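Local atomic coordinates of polymeric immunoglobulin receptor (Mus musculus, PDB entry 4NOF), a protein that probably binds polymeric immunoglobulins and carries them across mucosal epithelia, its extracellular part being released as secretory component. Residues P33-L38 with D51-V56; L90-A95 with K103-L108. All coordinates share one frame; numbering follows the deposited sequence. Where two conformers were deposited one is given.

Interaction 1 (P33-L38 with D51-V56); sequences PSKKSL and DSTEKV
Ser52, in the loop after strand 46-51, binds Lys36 at the start of strand 36-41, two neighbouring antiparallel strands at one margin of the larger sheet of an immunoglobulin V-set domain. Asp51, Ser52 and Lys35 bury the most surface here. Ser52 grips the backbone of Lys36 twice: its OG accepts from Lys36 N at 2.9 Å in an almost straight bond (175° at the hydrogen), and its own N donates to Lys36 O. OG, lodged between the backbone N and carbonyl carbon of Ser52 (chi1 56°), points back to Lys36 N; beyond the Ser37-Asp51 pair this side-chain bond fastens the loop to the strand. That pair is antiparallel and non-hydrogen-bonded, and Ser37 CB lies 3.8 Å from Asp51 CB.

Asp51 turns OD1 to its own turn and OD2 toward Lys35, just ahead of strand 36-41. OD1 takes donors of the type I turn 51-54 and the residue after it: Thr53 N and Lys55 N come from above the carboxylate plane, and Thr53 OG1 makes an unusually short approach of 2.5 Å to OD1 on the syn side. The bond from Thr53 N closes an Asx turn, and the two backbone N-H groups should chiefly hold the carboxylate against rotation. Lys35 NZ stands 4.3 Å from Asp51 OD2, too far for a salt bridge. The chain of Lys35 runs extended from the backbone and bends at chi3 (69°), crossing the Asp51 and Thr53 side chains at a slant, with CD 4.0 Å from Thr53 CG2. Lys36 sends its ammonium group away to Ala32 O and Ser34 O, while its side chain also touches Phe27 and Phe76. A water completes the link between the charged groups, accepting from Lys35 NZ at 3.0 Å and donating to Asp51 OD2 at 2.7 Å.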
loop_
_atom_site.group_PDB
_atom_site.type_symbol
_atom_site.label_atom_id
_atom_site.label_comp_id
_atom_site.label_asym_id
_atom_site.label_seq_id
_atom_site.Cartn_x
_atom_site.Cartn_y
_atom_site.Cartn_z
ATOM N N PRO A 33 10.408 14.444 -2.611
ATOM C CA PRO A 33 11.197 14.012 -3.770
ATOM C C PRO A 33 11.579 12.512 -3.845
ATOM O O PRO A 33 12.096 12.093 -4.868
ATOM C CB PRO A 33 12.507 14.833 -3.646
ATOM C CG PRO A 33 12.351 15.723 -2.474
ATOM C CD PRO A 33 11.210 15.229 -1.655
ATOM N N SER A 34 11.306 11.741 -2.788
ATOM C CA SER A 34 11.799 10.391 -2.645
ATOM C C SER A 34 10.868 9.358 -3.299
ATOM O O SER A 34 9.745 9.652 -3.660
ATOM C CB SER A 34 11.924 10.006 -1.172
ATOM O OG SER A 34 12.379 11.050 -0.319
ATOM N N LYS A 35 11.386 8.156 -3.417
ATOM C CA LYS A 35 10.629 7.029 -3.967
ATOM C C LYS A 35 9.409 6.777 -3.090
ATOM O O LYS A 35 9.444 6.932 -1.847
ATOM C CB LYS A 35 11.506 5.773 -4.039
ATOM C CG LYS A 35 10.846 4.562 -4.676
ATOM C CD LYS A 35 11.830 3.401 -4.863
ATOM C CE LYS A 35 12.235 2.827 -3.517
ATOM N NZ LYS A 35 13.015 1.562 -3.655
ATOM N N LYS A 36 8.306 6.437 -3.749
ATOM C CA LYS A 36 7.059 6.102 -3.084
ATOM C C LYS A 36 6.802 4.647 -3.359
ATOM O O LYS A 36 6.959 4.221 -4.475
ATOM C CB LYS A 36 5.867 6.892 -3.627
ATOM C CG LYS A 36 5.996 8.431 -3.713
ATOM C CD LYS A 36 6.362 9.070 -2.426
ATOM C CE LYS A 36 6.268 10.620 -2.554
ATOM N NZ LYS A 36 7.115 11.199 -3.645
ATOM N N SER A 37 6.407 3.886 -2.340
ATOM C CA SER A 37 6.248 2.440 -2.530
ATOM C C SER A 37 5.156 1.904 -1.624
ATOM O O SER A 37 4.839 2.486 -0.582
ATOM C CB SER A 37 7.561 1.700 -2.240
ATOM O OG SER A 37 7.960 1.758 -0.884
ATOM N N LEU A 38 4.600 0.769 -2.040
ATOM C CA LEU A 38 3.779 -0.065 -1.170
ATOM C C LEU A 38 4.389 -1.453 -1.147
ATOM O O LEU A 38 4.747 -2.000 -2.205
ATOM C CB LEU A 38 2.337 -0.142 -1.687
ATOM C CG LEU A 38 1.298 -0.887 -0.831
ATOM C CD1 LEU A 38 1.008 -0.121 0.447
ATOM C CD2 LEU A 38 0.019 -1.154 -1.618
ATOM N N ASP A 51 6.014 0.451 -6.929
ATOM C CA ASP A 51 6.671 1.702 -6.561
ATOM C C ASP A 51 6.633 2.736 -7.678
ATOM O O ASP A 51 6.233 2.453 -8.784
ATOM C CB ASP A 51 8.079 1.474 -5.999
ATOM C CG ASP A 51 9.096 1.027 -7.021
ATOM O OD1 ASP A 51 9.014 1.350 -8.228
ATOM O OD2 ASP A 51 10.081 0.386 -6.556
ATOM N N SER A 52 7.058 3.943 -7.340
ATOM C CA SER A 52 6.953 5.107 -8.232
ATOM C C SER A 52 8.009 5.080 -9.342
ATOM O O SER A 52 8.025 5.995 -10.193
ATOM C CB SER A 52 7.094 6.403 -7.430
ATOM O OG SER A 52 8.275 6.466 -6.687
ATOM N N THR A 53 8.905 4.077 -9.307
ATOM C CA THR A 53 9.836 3.815 -10.428
ATOM C C THR A 53 9.223 2.870 -11.473
ATOM O O THR A 53 9.914 2.487 -12.415
ATOM C CB THR A 53 11.193 3.223 -9.964
ATOM O OG1 THR A 53 11.029 1.823 -9.637
ATOM C CG2 THR A 53 11.788 3.974 -8.805
ATOM N N GLU A 54 7.947 2.500 -11.278
ATOM C CA GLU A 54 7.123 1.664 -12.133
ATOM C C GLU A 54 7.410 0.177 -11.984
ATOM O O GLU A 54 6.865 -0.595 -12.754
ATOM C CB GLU A 54 7.185 2.091 -13.605
ATOM C CG GLU A 54 6.671 3.509 -13.839
ATOM C CD GLU A 54 5.152 3.601 -13.761
ATOM O OE1 GLU A 54 4.456 2.690 -14.285
ATOM O OE2 GLU A 54 4.641 4.592 -13.193
ATOM N N LYS A 55 8.199 -0.205 -10.978
ATOM C CA LYS A 55 8.371 -1.638 -10.687
ATOM C C LYS A 55 7.117 -2.155 -10.018
ATOM O O LYS A 55 6.534 -1.462 -9.156
ATOM C CB LYS A 55 9.579 -1.882 -9.787
ATOM C CG LYS A 55 10.876 -1.562 -10.455
ATOM C CD LYS A 55 12.081 -2.079 -9.672
ATOM C CE LYS A 55 13.341 -1.578 -10.333
ATOM N NZ LYS A 55 13.510 -0.091 -10.198
ATOM N N VAL A 56 6.697 -3.355 -10.395
ATOM C CA VAL A 56 5.486 -3.961 -9.873
ATOM C C VAL A 56 5.697 -5.459 -9.681
ATOM O O VAL A 56 6.347 -6.121 -10.489
ATOM C CB VAL A 56 4.261 -3.647 -10.758
ATOM C CG1 VAL A 56 4.416 -4.221 -12.149
ATOM C CG2 VAL A 56 2.965 -4.159 -10.149
HETATM O O HOH W 1 10.655 -0.269 -4.022
#

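Interaction 2 (L90-A95 with K103-L108)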
loop_
_atom_site.group_PDB
_atom_site.type_symbol
_atom_site.label_atom_id
_atom_site.label_comp_id
_atom_site.label_asym_id
_atom_site.label_seq_id
_atom_site.Cartn_x
_atom_site.Cartn_y
_atom_site.Cartn_z
ATOM N N LEU A 90 -1.295 -7.384 5.978
ATOM C CA LEU A 90 -0.650 -6.109 6.299
ATOM C C LEU A 90 0.230 -5.630 5.167
ATOM O O LEU A 90 0.920 -6.429 4.530
ATOM C CB LEU A 90 0.241 -6.238 7.546
ATOM C CG LEU A 90 -0.538 -6.432 8.861
ATOM C CD1 LEU A 90 0.412 -6.885 9.976
ATOM C CD2 LEU A 90 -1.319 -5.188 9.238
ATOM N N TYR A 91 0.197 -4.309 4.958
ATOM C CA TYR A 91 1.019 -3.601 3.992
ATOM C C TYR A 91 1.641 -2.387 4.680
ATOM O O TYR A 91 1.197 -1.920 5.729
ATOM C CB TYR A 91 0.183 -3.103 2.822
ATOM C CG TYR A 91 -0.448 -4.154 1.930
ATOM C CD1 TYR A 91 -1.562 -4.898 2.335
ATOM C CD2 TYR A 91 0.016 -4.339 0.623
ATOM C CE1 TYR A 91 -2.131 -5.808 1.490
ATOM C CE2 TYR A 91 -0.583 -5.236 -0.233
ATOM C CZ TYR A 91 -1.645 -5.988 0.205
ATOM O OH TYR A 91 -2.241 -6.902 -0.684
ATOM N N ILE A 92 2.694 -1.876 4.071
ATOM C CA ILE A 92 3.357 -0.657 4.518
ATOM C C ILE A 92 3.510 0.282 3.331
ATOM O O ILE A 92 4.071 -0.113 2.283
ATOM C CB ILE A 92 4.747 -0.914 5.171
ATOM C CG1 ILE A 92 4.633 -1.812 6.399
ATOM C CG2 ILE A 92 5.346 0.400 5.597
ATOM C CD1 ILE A 92 5.994 -2.228 6.967
ATOM N N CYS A 93 2.984 1.490 3.493
ATOM C CA CYS A 93 3.263 2.634 2.587
ATOM C C CYS A 93 4.574 3.215 2.992
ATOM O O CYS A 93 4.811 3.394 4.204
ATOM C CB CYS A 93 2.294 3.767 2.817
ATOM S SG CYS A 93 0.579 3.440 2.492
ATOM N N GLN A 94 5.405 3.569 2.021
ATOM C CA GLN A 94 6.649 4.275 2.361
ATOM C C GLN A 94 6.918 5.394 1.389
ATOM O O GLN A 94 6.773 5.235 0.164
ATOM C CB GLN A 94 7.823 3.314 2.372
ATOM C CG GLN A 94 9.108 3.905 2.948
ATOM C CD GLN A 94 10.191 2.861 3.198
ATOM O OE1 GLN A 94 9.995 1.928 3.959
ATOM N NE2 GLN A 94 11.350 3.037 2.579
ATOM N N ALA A 95 7.308 6.539 1.928
ATOM C CA ALA A 95 7.860 7.592 1.109
ATOM C C ALA A 95 9.250 7.839 1.638
ATOM O O ALA A 95 9.408 8.163 2.803
ATOM C CB ALA A 95 7.033 8.852 1.205
ATOM N N LYS A 103 6.258 6.255 6.903
ATOM C CA LYS A 103 5.630 4.944 6.740
ATOM C C LYS A 103 4.221 5.010 7.273
ATOM O O LYS A 103 3.921 5.778 8.211
ATOM C CB LYS A 103 6.416 3.851 7.461
ATOM C CG LYS A 103 7.790 3.562 6.910
ATOM C CD LYS A 103 8.473 2.553 7.817
ATOM C CE LYS A 103 9.910 2.332 7.433
ATOM N NZ LYS A 103 10.494 1.195 8.195
ATOM N N LYS A 104 3.325 4.246 6.659
ATOM C CA LYS A 104 1.962 4.110 7.134
ATOM C C LYS A 104 1.597 2.623 7.088
ATOM O O LYS A 104 1.731 1.967 6.035
ATOM C CB LYS A 104 0.987 4.915 6.268
ATOM C CG LYS A 104 -0.505 4.749 6.606
ATOM C CD LYS A 104 -0.858 5.331 7.951
ATOM C CE LYS A 104 -2.261 4.914 8.350
ATOM N NZ LYS A 104 -2.630 5.452 9.697
ATOM N N ASN A 105 1.143 2.098 8.223
ATOM C CA ASN A 105 0.675 0.742 8.289
ATOM C C ASN A 105 -0.790 0.629 7.804
ATOM O O ASN A 105 -1.653 1.390 8.242
ATOM C CB ASN A 105 0.789 0.209 9.739
ATOM C CG ASN A 105 2.228 0.093 10.190
ATOM O OD1 ASN A 105 3.035 -0.569 9.537
ATOM N ND2 ASN A 105 2.551 0.729 11.294
ATOM N N VAL A 106 -1.050 -0.394 6.993
ATOM C CA VAL A 106 -2.317 -0.652 6.364
ATOM C C VAL A 106 -2.667 -2.131 6.505
ATOM O O VAL A 106 -1.787 -3.005 6.426
ATOM C CB VAL A 106 -2.227 -0.308 4.854
ATOM C CG1 VAL A 106 -3.457 -0.776 4.097
ATOM C CG2 VAL A 106 -2.011 1.201 4.689
ATOM N N ASP A 107 -3.939 -2.432 6.775
ATOM C CA ASP A 107 -4.405 -3.816 6.847
ATOM C C ASP A 107 -5.573 -3.950 5.884
ATOM O O ASP A 107 -6.526 -3.164 5.950
ATOM C CB ASP A 107 -4.857 -4.152 8.276
ATOM C CG ASP A 107 -5.021 -5.620 8.538
ATOM O OD1 ASP A 107 -4.807 -6.493 7.671
ATOM O OD2 ASP A 107 -5.346 -5.932 9.704
ATOM N N LEU A 108 -5.436 -4.868 4.931
ATOM C CA LEU A 108 -6.492 -5.173 3.994
ATOM C C LEU A 108 -7.188 -6.462 4.411
ATOM O O LEU A 108 -6.586 -7.517 4.504
ATOM C CB LEU A 108 -5.928 -5.298 2.577
ATOM C CG LEU A 108 -6.971 -5.544 1.505
ATOM C CD1 LEU A 108 -8.031 -4.451 1.498
ATOM C CD2 LEU A 108 -6.273 -5.642 0.150
#
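Strands 90-95 and 103-108 run antiparallel as the last hairpin of the V-set fold, the F and G strands; the axes of the two segments approach to 4.6 Å, with 161° between their N-to-C directions. Two hydrogen-bonded pairs, Tyr91 with Val106 and Cys93 with Lys104, supply four backbone bonds, and the non-hydrogen-bonded pairs between and beyond them bring CA-H groups against carbonyls, as at Lys103 CA and Cys93 O.

Tyr91, Cys93, Lys104 and Val106 direct their CB atoms to the face that meets the smaller sheet. There Cys93 SG, disulfide-bonded to Cys25 in strand 21-26, sits 4.1 Å from Val106 CG2, and Ile23 packs on both residues. In the conformer given, Leu108 CB lies obliquely to the Tyr91 ring, 4.0 Å from CE1; the Tyr91 hydroxyl hydrogen-bonds to Asp87 O and Tyr60 OH. Lys104 adds its CB against Cys93 CB, then bends at chi2 to carry NZ to Asp9 O.

The other face holds Leu90, Ile92, Gln94, Lys103, Asn105 and Asp107. Leu90 CD2 rests 3.8 Å from Asp107 CG. Ile92 and Asn105 point the same way side by side, with Asn105 ND2 hydrogen-bonded to Ser8 O. Gln94 and Lys103 also run alongside each other, Gln94 NE2 turning to Gly96 O while Gln94 OE1 lies 3.5 Å from Lys103 CE.

Both contacts belong to one sheet, where strand 36-41 lies between strands 46-51 and 89-95; their centres are about 14 Å apart. Interaction 1 closes its two segments before interaction 2 begins along the chain. Ser37 N and Gln94 O, 2.9 Å apart, form a probable hydrogen bond that ties the two together. On the inner face Lys36 CD packs 3.7 Å from Ala95 CB, and Leu38 CD2 lies 3.9 Å from Tyr91 CD2, extending the core that surrounds the Cys25-Cys93 disulfide. The centre of interaction 1 is about 11 Å, and that of interaction 2 about 5 Å, from the centre of the chain. The side chain of Leu108 in interaction 2 is about 11 Å from a bound N-acetylglucosamine.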